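PDB 1LM5: subdomain of Desmoplakin Carboxy-Terminal domain (DPCT) from Homo sapiens, which probably binds intermediate filaments through its plakin repeats, as part of the desmoplakin tail that links desmosomes to the cytoskeleton. Local coordinates for residues S24-I29 / G70-D75; R31-S36 / L195-V200; S100-V105 / G146-R151. One frame throughout, in Å; residues are numbered along the deposited sequence.

Contact 1. Residues S24-I29 / G70-D75; sequences SITEGI and GVIDQD
Thr26 and Val71 meet where the first turn of the short helix 25-30 packs on the loop joining helix 63-68 to helix 74-88, a loop that belongs to a plakin (plectin) repeat sequence. The direct link is one hydrogen bond: Thr26 OG1 donates to the backbone oxygen of Val71, and at 2.5 Å between Thr26 OG1 and Val71 O it is very short. With the hydroxyl turned opposite the carbonyl carbon (chi1 -64°), Thr26 OG1 also lies 3.2 Å from Ile72 CA, while the methyl CG2 covers the same loop backbone. Threonine suits the place because it offers the loop both a donor and an apolar branch.

Water completes the seam. Water 2 donates to Thr26 OG1 and accepts from Asp73 N. Water 3 accepts from Thr26 N, a first-turn amide with no earlier helical carbonyl to use, and donates to Val71 O at 2.6 Å, so that this carbonyl oxygen accepts twice.

Further out, chain turns set the parts in position. Gly70 ends the preceding helix in a Schellman motif, its positive phi favouring glycine, and Asp73 starts the next helix by capping Met76 N with OD2. Between them Ile72, whose side chain leads away from Thr26, is buried against Leu43, Ala66 and Leu80. Ser24 is the N-cap of helix 25-30: Ser24 OG accepts from Glu27 N at 2.9 Å and is also bonded to water 1, which in turn donates to Gly70 O at 2.8 Å.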
loop_
_atom_site.group_PDB
_atom_site.type_symbol
_atom_site.label_atom_id
_atom_site.label_comp_id
_atom_site.label_asym_id
_atom_site.label_seq_id
_atom_site.Cartn_x
_atom_site.Cartn_y
_atom_site.Cartn_z
ATOM N N SER B 24 -0.432 -23.447 6.138
ATOM C CA SER B 24 -0.880 -22.604 5.042
ATOM C C SER B 24 -2.310 -22.984 4.714
ATOM O O SER B 24 -2.813 -24.039 5.116
ATOM C CB SER B 24 -0.027 -22.834 3.804
ATOM O OG SER B 24 -0.281 -24.135 3.295
ATOM N N ILE B 25 -2.969 -22.117 3.970
ATOM C CA ILE B 25 -4.325 -22.387 3.551
ATOM C C ILE B 25 -4.291 -23.663 2.711
ATOM O O ILE B 25 -5.133 -24.542 2.854
ATOM C CB ILE B 25 -4.845 -21.204 2.735
ATOM C CG1 ILE B 25 -5.083 -20.027 3.683
ATOM C CG2 ILE B 25 -6.130 -21.565 2.010
ATOM C CD1 ILE B 25 -5.171 -18.688 2.980
ATOM N N THR B 26 -3.298 -23.751 1.839
ATOM C CA THR B 26 -3.133 -24.918 0.980
ATOM C C THR B 26 -3.052 -26.193 1.816
ATOM O O THR B 26 -3.722 -27.189 1.526
ATOM C CB THR B 26 -1.863 -24.754 0.127
ATOM O OG1 THR B 26 -2.050 -23.636 -0.739
ATOM C CG2 THR B 26 -1.588 -25.996 -0.719
ATOM N N GLU B 27 -2.243 -26.161 2.867
ATOM C CA GLU B 27 -2.103 -27.330 3.715
ATOM C C GLU B 27 -3.443 -27.638 4.382
ATOM O O GLU B 27 -3.805 -28.806 4.566
ATOM C CB GLU B 27 -1.011 -27.093 4.760
ATOM C CG GLU B 27 -0.765 -28.301 5.660
ATOM C CD GLU B 27 -0.362 -29.541 4.880
ATOM O OE1 GLU B 27 -0.452 -30.645 5.446
ATOM O OE2 GLU B 27 0.051 -29.418 3.708
ATOM N N GLY B 28 -4.192 -26.588 4.722
ATOM C CA GLY B 28 -5.485 -26.786 5.352
ATOM C C GLY B 28 -6.383 -27.553 4.400
ATOM O O GLY B 28 -7.112 -28.465 4.796
ATOM N N ILE B 29 -6.333 -27.174 3.130
ATOM C CA ILE B 29 -7.119 -27.861 2.120
ATOM C C ILE B 29 -6.654 -29.316 2.073
ATOM O O ILE B 29 -7.454 -30.241 2.185
ATOM C CB ILE B 29 -6.908 -27.241 0.731
ATOM C CG1 ILE B 29 -7.380 -25.785 0.738
ATOM C CG2 ILE B 29 -7.688 -28.039 -0.327
ATOM C CD1 ILE B 29 -7.158 -25.100 -0.588
ATOM N N GLY B 70 5.626 -23.867 -2.756
ATOM C CA GLY B 70 4.695 -24.835 -2.216
ATOM C C GLY B 70 3.599 -24.201 -1.380
ATOM O O GLY B 70 2.850 -24.904 -0.700
ATOM N N VAL B 71 3.501 -22.876 -1.438
ATOM C CA VAL B 71 2.490 -22.170 -0.667
ATOM C C VAL B 71 1.113 -22.464 -1.254
ATOM O O VAL B 71 0.116 -22.475 -0.540
ATOM C CB VAL B 71 2.756 -20.663 -0.643
ATOM C CG1 VAL B 71 1.605 -19.950 0.068
ATOM C CG2 VAL B 71 4.069 -20.395 0.087
ATOM N N ILE B 72 1.074 -22.695 -2.564
ATOM C CA ILE B 72 -0.166 -23.051 -3.256
ATOM C C ILE B 72 0.263 -24.026 -4.346
ATOM O O ILE B 72 1.416 -23.985 -4.798
ATOM C CB ILE B 72 -0.865 -21.839 -3.942
ATOM C CG1 ILE B 72 -0.029 -21.333 -5.117
ATOM C CG2 ILE B 72 -1.086 -20.704 -2.928
ATOM C CD1 ILE B 72 -0.627 -20.110 -5.811
ATOM N N ASP B 73 -0.643 -24.897 -4.760
ATOM C CA ASP B 73 -0.306 -25.851 -5.802
ATOM C C ASP B 73 -0.625 -25.263 -7.170
ATOM O O ASP B 73 -1.266 -24.215 -7.274
ATOM C CB ASP B 73 -1.026 -27.188 -5.569
ATOM C CG ASP B 73 -2.533 -27.093 -5.713
ATOM O OD1 ASP B 73 -3.231 -27.898 -5.058
ATOM O OD2 ASP B 73 -3.021 -26.238 -6.480
ATOM N N GLN B 74 -0.147 -25.930 -8.217
ATOM C CA GLN B 74 -0.331 -25.471 -9.589
ATOM C C GLN B 74 -1.773 -25.186 -9.990
ATOM O O GLN B 74 -2.067 -24.132 -10.547
ATOM C CB GLN B 74 0.251 -26.496 -10.566
ATOM C CG GLN B 74 1.736 -26.773 -10.402
ATOM C CD GLN B 74 2.026 -27.913 -9.444
ATOM O OE1 GLN B 74 3.125 -28.478 -9.454
ATOM N NE2 GLN B 74 1.045 -28.257 -8.607
ATOM N N ASP B 75 -2.669 -26.130 -9.730
ATOM C CA ASP B 75 -4.069 -25.940 -10.083
ATOM C C ASP B 75 -4.656 -24.707 -9.393
ATOM O O ASP B 75 -5.380 -23.927 -10.016
ATOM C CB ASP B 75 -4.868 -27.195 -9.739
ATOM C CG ASP B 75 -4.573 -28.337 -10.692
ATOM O OD1 ASP B 75 -4.899 -29.497 -10.362
ATOM O OD2 ASP B 75 -4.023 -28.066 -11.784
HETATM O O HOH W 1 1.352 -25.093 1.608
HETATM O O HOH W 2 -3.180 -24.375 -3.106
HETATM O O HOH W 3 -1.421 -21.238 1.116
#

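Contact 2. Residues R31-S36 / L195-V200; sequences RGIVDS and LEAASV
The mixed four-stranded sheet that unites the two ends of the chain is covered at the close of its strand 193-197 by the loop between helices 25-30 and 36-47, with Ile33 resting on Ala197. No hydrogen bond crosses; the contact is apolar packing. The methyl of Ala197 meets the outer branch of the isoleucine, with Ala197 CB 3.5 Å from Ile33 CD1 and 3.7 Å from Ile33 CG1. That branch is set between the backbone N and the carbonyl carbon (chi1 60°), which lays it along the alanine methyl, while CG2 points to Ser199. The separation of 3.0 Å between Ile33 CG2 and Ser199 OG is uncomfortably short for a methyl and a hydroxyl, and the exact place of this exposed serine oxygen is therefore doubtful. Val34 adds a lighter touch, Val34 CG2 lying 4.0 Å from Ala197 CB. A small residue suits position 197, since two branched side chains share its one methyl.

Ala198 O lies 3.9 Å from Ile33 CB, and it accepts a hydrogen bond from Lys172 NZ. The loop begins with the Schellman turn at Gly32 (phi 68°), at the end of helix 25-30, and ends at Asp35, the N-cap of helix 36-47. Arg31, beside the glycine, forms salt bridges with Asp16 and Glu21.

Ile33 also touches Ile23 of strand 21-23, and Val34 and Ala197 both reach Ile14 of strand 11-16, the parallel neighbour to which the backbone of strand 193-197 is bonded.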
loop_
_atom_site.group_PDB
_atom_site.type_symbol
_atom_site.label_atom_id
_atom_site.label_comp_id
_atom_site.label_asym_id
_atom_site.label_seq_id
_atom_site.Cartn_x
_atom_site.Cartn_y
_atom_site.Cartn_z
ATOM N N ARG B 31 -5.166 -31.214 4.212
ATOM C CA ARG B 31 -5.549 -31.997 5.380
ATOM C C ARG B 31 -7.064 -32.119 5.500
ATOM O O ARG B 31 -7.580 -32.722 6.437
ATOM C CB ARG B 31 -4.935 -31.370 6.640
ATOM C CG ARG B 31 -3.547 -30.828 6.360
ATOM C CD ARG B 31 -2.477 -31.234 7.343
ATOM N NE ARG B 31 -2.516 -30.478 8.586
ATOM C CZ ARG B 31 -1.433 -30.139 9.284
ATOM N NH1 ARG B 31 -0.222 -30.477 8.858
ATOM N NH2 ARG B 31 -1.560 -29.486 10.430
ATOM N N GLY B 32 -7.768 -31.546 4.533
ATOM C CA GLY B 32 -9.213 -31.618 4.530
ATOM C C GLY B 32 -9.909 -30.861 5.642
ATOM O O GLY B 32 -11.047 -31.185 5.974
ATOM N N ILE B 33 -9.247 -29.862 6.221
ATOM C CA ILE B 33 -9.880 -29.083 7.285
ATOM C C ILE B 33 -10.430 -27.763 6.746
ATOM O O ILE B 33 -11.232 -27.097 7.400
ATOM C CB ILE B 33 -8.916 -28.839 8.468
ATOM C CG1 ILE B 33 -7.668 -28.075 8.019
ATOM C CG2 ILE B 33 -8.533 -30.184 9.076
ATOM C CD1 ILE B 33 -6.737 -27.726 9.183
ATOM N N VAL B 34 -9.983 -27.399 5.546
ATOM C CA VAL B 34 -10.459 -26.209 4.840
ATOM C C VAL B 34 -10.852 -26.746 3.459
ATOM O O VAL B 34 -10.043 -27.410 2.804
ATOM C CB VAL B 34 -9.342 -25.155 4.653
ATOM C CG1 VAL B 34 -9.883 -23.968 3.879
ATOM C CG2 VAL B 34 -8.785 -24.729 6.004
ATOM N N ASP B 35 -12.083 -26.500 3.020
ATOM C CA ASP B 35 -12.488 -26.998 1.707
ATOM C C ASP B 35 -11.784 -26.177 0.638
ATOM O O ASP B 35 -11.448 -25.012 0.861
ATOM C CB ASP B 35 -14.004 -26.922 1.523
ATOM C CG ASP B 35 -14.503 -25.505 1.409
ATOM O OD1 ASP B 35 -14.782 -24.891 2.455
ATOM O OD2 ASP B 35 -14.600 -25.000 0.273
ATOM N N SER B 36 -11.561 -26.771 -0.527
ATOM C CA SER B 36 -10.836 -26.093 -1.589
ATOM C C SER B 36 -11.433 -24.776 -2.069
ATOM O O SER B 36 -10.705 -23.891 -2.508
ATOM C CB SER B 36 -10.665 -27.023 -2.790
ATOM O OG SER B 36 -11.899 -27.198 -3.451
ATOM N N LEU B 195 -6.979 -18.257 10.725
ATOM C CA LEU B 195 -8.349 -18.711 10.866
ATOM C C LEU B 195 -8.239 -20.133 11.391
ATOM O O LEU B 195 -7.523 -20.949 10.807
ATOM C CB LEU B 195 -9.043 -18.753 9.514
ATOM C CG LEU B 195 -10.296 -17.927 9.285
ATOM C CD1 LEU B 195 -10.972 -18.415 8.011
ATOM C CD2 LEU B 195 -11.219 -18.023 10.485
ATOM N N GLU B 196 -8.928 -20.438 12.484
ATOM C CA GLU B 196 -8.878 -21.787 13.020
ATOM C C GLU B 196 -9.626 -22.764 12.114
ATOM O O GLU B 196 -10.608 -22.402 11.469
ATOM C CB GLU B 196 -9.480 -21.829 14.421
ATOM C CG GLU B 196 -8.643 -21.112 15.446
ATOM C CD GLU B 196 -9.224 -21.214 16.845
ATOM O OE1 GLU B 196 -8.620 -20.633 17.770
ATOM O OE2 GLU B 196 -10.275 -21.869 17.018
ATOM N N ALA B 197 -9.147 -24.002 12.070
ATOM C CA ALA B 197 -9.763 -25.037 11.260
ATOM C C ALA B 197 -9.697 -26.349 12.029
ATOM O O ALA B 197 -8.705 -26.637 12.704
ATOM C CB ALA B 197 -9.034 -25.178 9.937
ATOM N N ALA B 198 -10.759 -27.131 11.923
ATOM C CA ALA B 198 -10.843 -28.416 12.600
ATOM C C ALA B 198 -11.459 -29.411 11.633
ATOM O O ALA B 198 -12.118 -29.013 10.671
ATOM C CB ALA B 198 -11.710 -28.292 13.853
ATOM N N SER B 199 -11.229 -30.699 11.883
ATOM C CA SER B 199 -11.772 -31.771 11.049
ATOM C C SER B 199 -13.099 -32.238 11.622
ATOM O O SER B 199 -13.325 -32.138 12.826
ATOM C CB SER B 199 -10.821 -32.972 11.007
ATOM O OG SER B 199 -9.678 -32.709 10.218
ATOM N N VAL B 200 -13.972 -32.752 10.763
ATOM C CA VAL B 200 -15.263 -33.245 11.222
ATOM C C VAL B 200 -15.483 -34.666 10.702
ATOM O O VAL B 200 -16.531 -34.910 10.062
ATOM C CB VAL B 200 -16.415 -32.334 10.736
ATOM C CG1 VAL B 200 -17.724 -32.748 11.399
ATOM C CG2 VAL B 200 -16.098 -30.883 11.054
#

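Contact 3. Residues S100-V105 / G146-R151; sequences SAAEAV and GFIDGR
The ring of Phe147, which lies in a plectin-repeat sequence, is overlaid by Ser100, the N-cap residue of helix 101-106. Ser100 CB stands 3.8 Å from the centroid of the Phe147 ring and only 11° off its normal, a CH-pi contact over the face, and Ser100 OG lies above the same ring, 3.5 Å from Phe147 CG. Both atoms can sit there because OG is placed between the backbone N and the carbonyl carbon (chi1 62°).

Glu103 comes to the ring differently. Its side chain runs aslant to the phenylalanine and puts Glu103 OE2 3.4 Å from Phe147 CE2, with the carboxylate and ring planes only 18° apart. The same oxygen is gripped twice by the N-cap residue. Ser100 N reaches Glu103 OE2 at 2.7 Å from above the carboxylate plane, the half of a capping box in which the N3 residue, Glu103, accepts from the N-cap backbone N-H. Ser100 OG donates to the anti lone pair of Glu103 OE2, also at 2.7 Å.

Ala102 packs against the loop backbone: Ala102 CB is 3.1 Å from Phe147 O and 3.9 Å from Ile148 CG2. Alanine suits so tight a position, and Gly146 supplies the positive phi of the Schellman turn just before the ring.

Because the serine hydroxyl proton is given to Glu103, the ring meets the serine's CB-H and its hydroxyl oxygen, the O-H pointing to Glu103 instead. The two donors on OE2 would probably stabilise a charged carboxylate beside the phenylalanine.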
loop_
_atom_site.group_PDB
_atom_site.type_symbol
_atom_site.label_atom_id
_atom_site.label_comp_id
_atom_site.label_asym_id
_atom_site.label_seq_id
_atom_site.Cartn_x
_atom_site.Cartn_y
_atom_site.Cartn_z
ATOM N N SER B 100 -9.477 -2.101 -13.196
ATOM C CA SER B 100 -9.541 -2.582 -11.829
ATOM C C SER B 100 -10.594 -3.700 -11.834
ATOM O O SER B 100 -11.288 -3.899 -12.834
ATOM C CB SER B 100 -9.979 -1.457 -10.895
ATOM O OG SER B 100 -11.273 -0.996 -11.239
ATOM N N ALA B 101 -10.722 -4.427 -10.733
ATOM C CA ALA B 101 -11.705 -5.505 -10.675
ATOM C C ALA B 101 -13.112 -5.028 -11.034
ATOM O O ALA B 101 -13.807 -5.659 -11.830
ATOM C CB ALA B 101 -11.710 -6.126 -9.294
ATOM N N ALA B 102 -13.530 -3.916 -10.437
ATOM C CA ALA B 102 -14.864 -3.371 -10.676
ATOM C C ALA B 102 -15.124 -3.127 -12.155
ATOM O O ALA B 102 -16.191 -3.479 -12.672
ATOM C CB ALA B 102 -15.044 -2.075 -9.909
ATOM N N GLU B 103 -14.152 -2.512 -12.819
ATOM C CA GLU B 103 -14.260 -2.211 -14.239
ATOM C C GLU B 103 -14.325 -3.517 -15.018
ATOM O O GLU B 103 -15.134 -3.661 -15.935
ATOM C CB GLU B 103 -13.054 -1.391 -14.692
ATOM C CG GLU B 103 -12.766 -0.185 -13.805
ATOM C CD GLU B 103 -11.478 0.536 -14.171
ATOM O OE1 GLU B 103 -11.475 1.275 -15.179
ATOM O OE2 GLU B 103 -10.467 0.359 -13.456
ATOM N N ALA B 104 -13.489 -4.478 -14.631
ATOM C CA ALA B 104 -13.460 -5.771 -15.305
ATOM C C ALA B 104 -14.815 -6.460 -15.265
ATOM O O ALA B 104 -15.198 -7.158 -16.215
ATOM C CB ALA B 104 -12.403 -6.670 -14.679
ATOM N N VAL B 105 -15.533 -6.286 -14.162
ATOM C CA VAL B 105 -16.845 -6.892 -14.034
ATOM C C VAL B 105 -17.744 -6.203 -15.046
ATOM O O VAL B 105 -18.492 -6.856 -15.779
ATOM C CB VAL B 105 -17.438 -6.688 -12.632
ATOM C CG1 VAL B 105 -18.884 -7.166 -12.610
ATOM C CG2 VAL B 105 -16.630 -7.486 -11.615
ATOM N N GLY B 146 -14.050 6.393 -10.754
ATOM C CA GLY B 146 -15.143 5.768 -11.478
ATOM C C GLY B 146 -15.137 4.250 -11.399
ATOM O O GLY B 146 -15.804 3.583 -12.190
ATOM N N PHE B 147 -14.376 3.695 -10.461
ATOM C CA PHE B 147 -14.321 2.243 -10.302
ATOM C C PHE B 147 -15.690 1.741 -9.902
ATOM O O PHE B 147 -16.182 0.738 -10.414
ATOM C CB PHE B 147 -13.357 1.835 -9.186
ATOM C CG PHE B 147 -11.912 2.015 -9.521
ATOM C CD1 PHE B 147 -10.937 1.618 -8.619
ATOM C CD2 PHE B 147 -11.519 2.583 -10.728
ATOM C CE1 PHE B 147 -9.595 1.782 -8.915
ATOM C CE2 PHE B 147 -10.182 2.750 -11.030
ATOM C CZ PHE B 147 -9.216 2.352 -10.125
ATOM N N ILE B 148 -16.284 2.446 -8.951
ATOM C CA ILE B 148 -17.588 2.094 -8.420
ATOM C C ILE B 148 -18.370 3.382 -8.262
ATOM O O ILE B 148 -17.785 4.458 -8.140
ATOM C CB ILE B 148 -17.451 1.451 -7.027
ATOM C CG1 ILE B 148 -16.760 2.442 -6.082
ATOM C CG2 ILE B 148 -16.627 0.183 -7.112
ATOM C CD1 ILE B 148 -16.550 1.922 -4.663
ATOM N N ASP B 149 -19.690 3.275 -8.273
ATOM C CA ASP B 149 -20.530 4.442 -8.081
ATOM C C ASP B 149 -21.002 4.379 -6.639
ATOM O O ASP B 149 -20.677 3.433 -5.916
ATOM C CB ASP B 149 -21.720 4.436 -9.053
ATOM C CG ASP B 149 -22.577 3.178 -8.946
ATOM O OD1 ASP B 149 -23.483 3.013 -9.798
ATOM O OD2 ASP B 149 -22.361 2.364 -8.025
ATOM N N GLY B 150 -21.755 5.383 -6.214
ATOM C CA GLY B 150 -22.235 5.410 -4.845
ATOM C C GLY B 150 -22.941 4.141 -4.415
ATOM O O GLY B 150 -22.761 3.683 -3.287
ATOM N N ARG B 151 -23.748 3.573 -5.309
ATOM C CA ARG B 151 -24.485 2.354 -4.987
ATOM C C ARG B 151 -23.535 1.220 -4.649
ATOM O O ARG B 151 -23.706 0.536 -3.638
ATOM C CB ARG B 151 -25.377 1.932 -6.161
ATOM C CG ARG B 151 -26.489 2.921 -6.512
ATOM C CD ARG B 151 -27.466 3.127 -5.357
ATOM N NE ARG B 151 -28.146 1.895 -4.963
ATOM C CZ ARG B 151 -29.005 1.230 -5.731
ATOM N NH1 ARG B 151 -29.298 1.679 -6.945
ATOM N NH2 ARG B 151 -29.567 0.112 -5.287
#

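How the contacts relate
From the N terminus, strands 11-16 and 21-23 lead into helix 25-30, where contact 1 opens; contact 2 opens just after it, in the loop at 31-36. The two touch through Gly28 O, which probably accepts from the backbone N of Ile33 and Val34. Contact 1 closes at 70-75. Contact 3 then opens at 100-105 and closes at 146-151, in series with contact 1 and about 30 Å away between centres. Each encloses 40 residues and joins what look like equivalent elements, a helix start and the loop after a later helix. Contact 2 closes last, crossing contact 1, enclosing contact 3 and tying the loop after helix 25-30 to C-terminal strand 193-197 and the residues just after it.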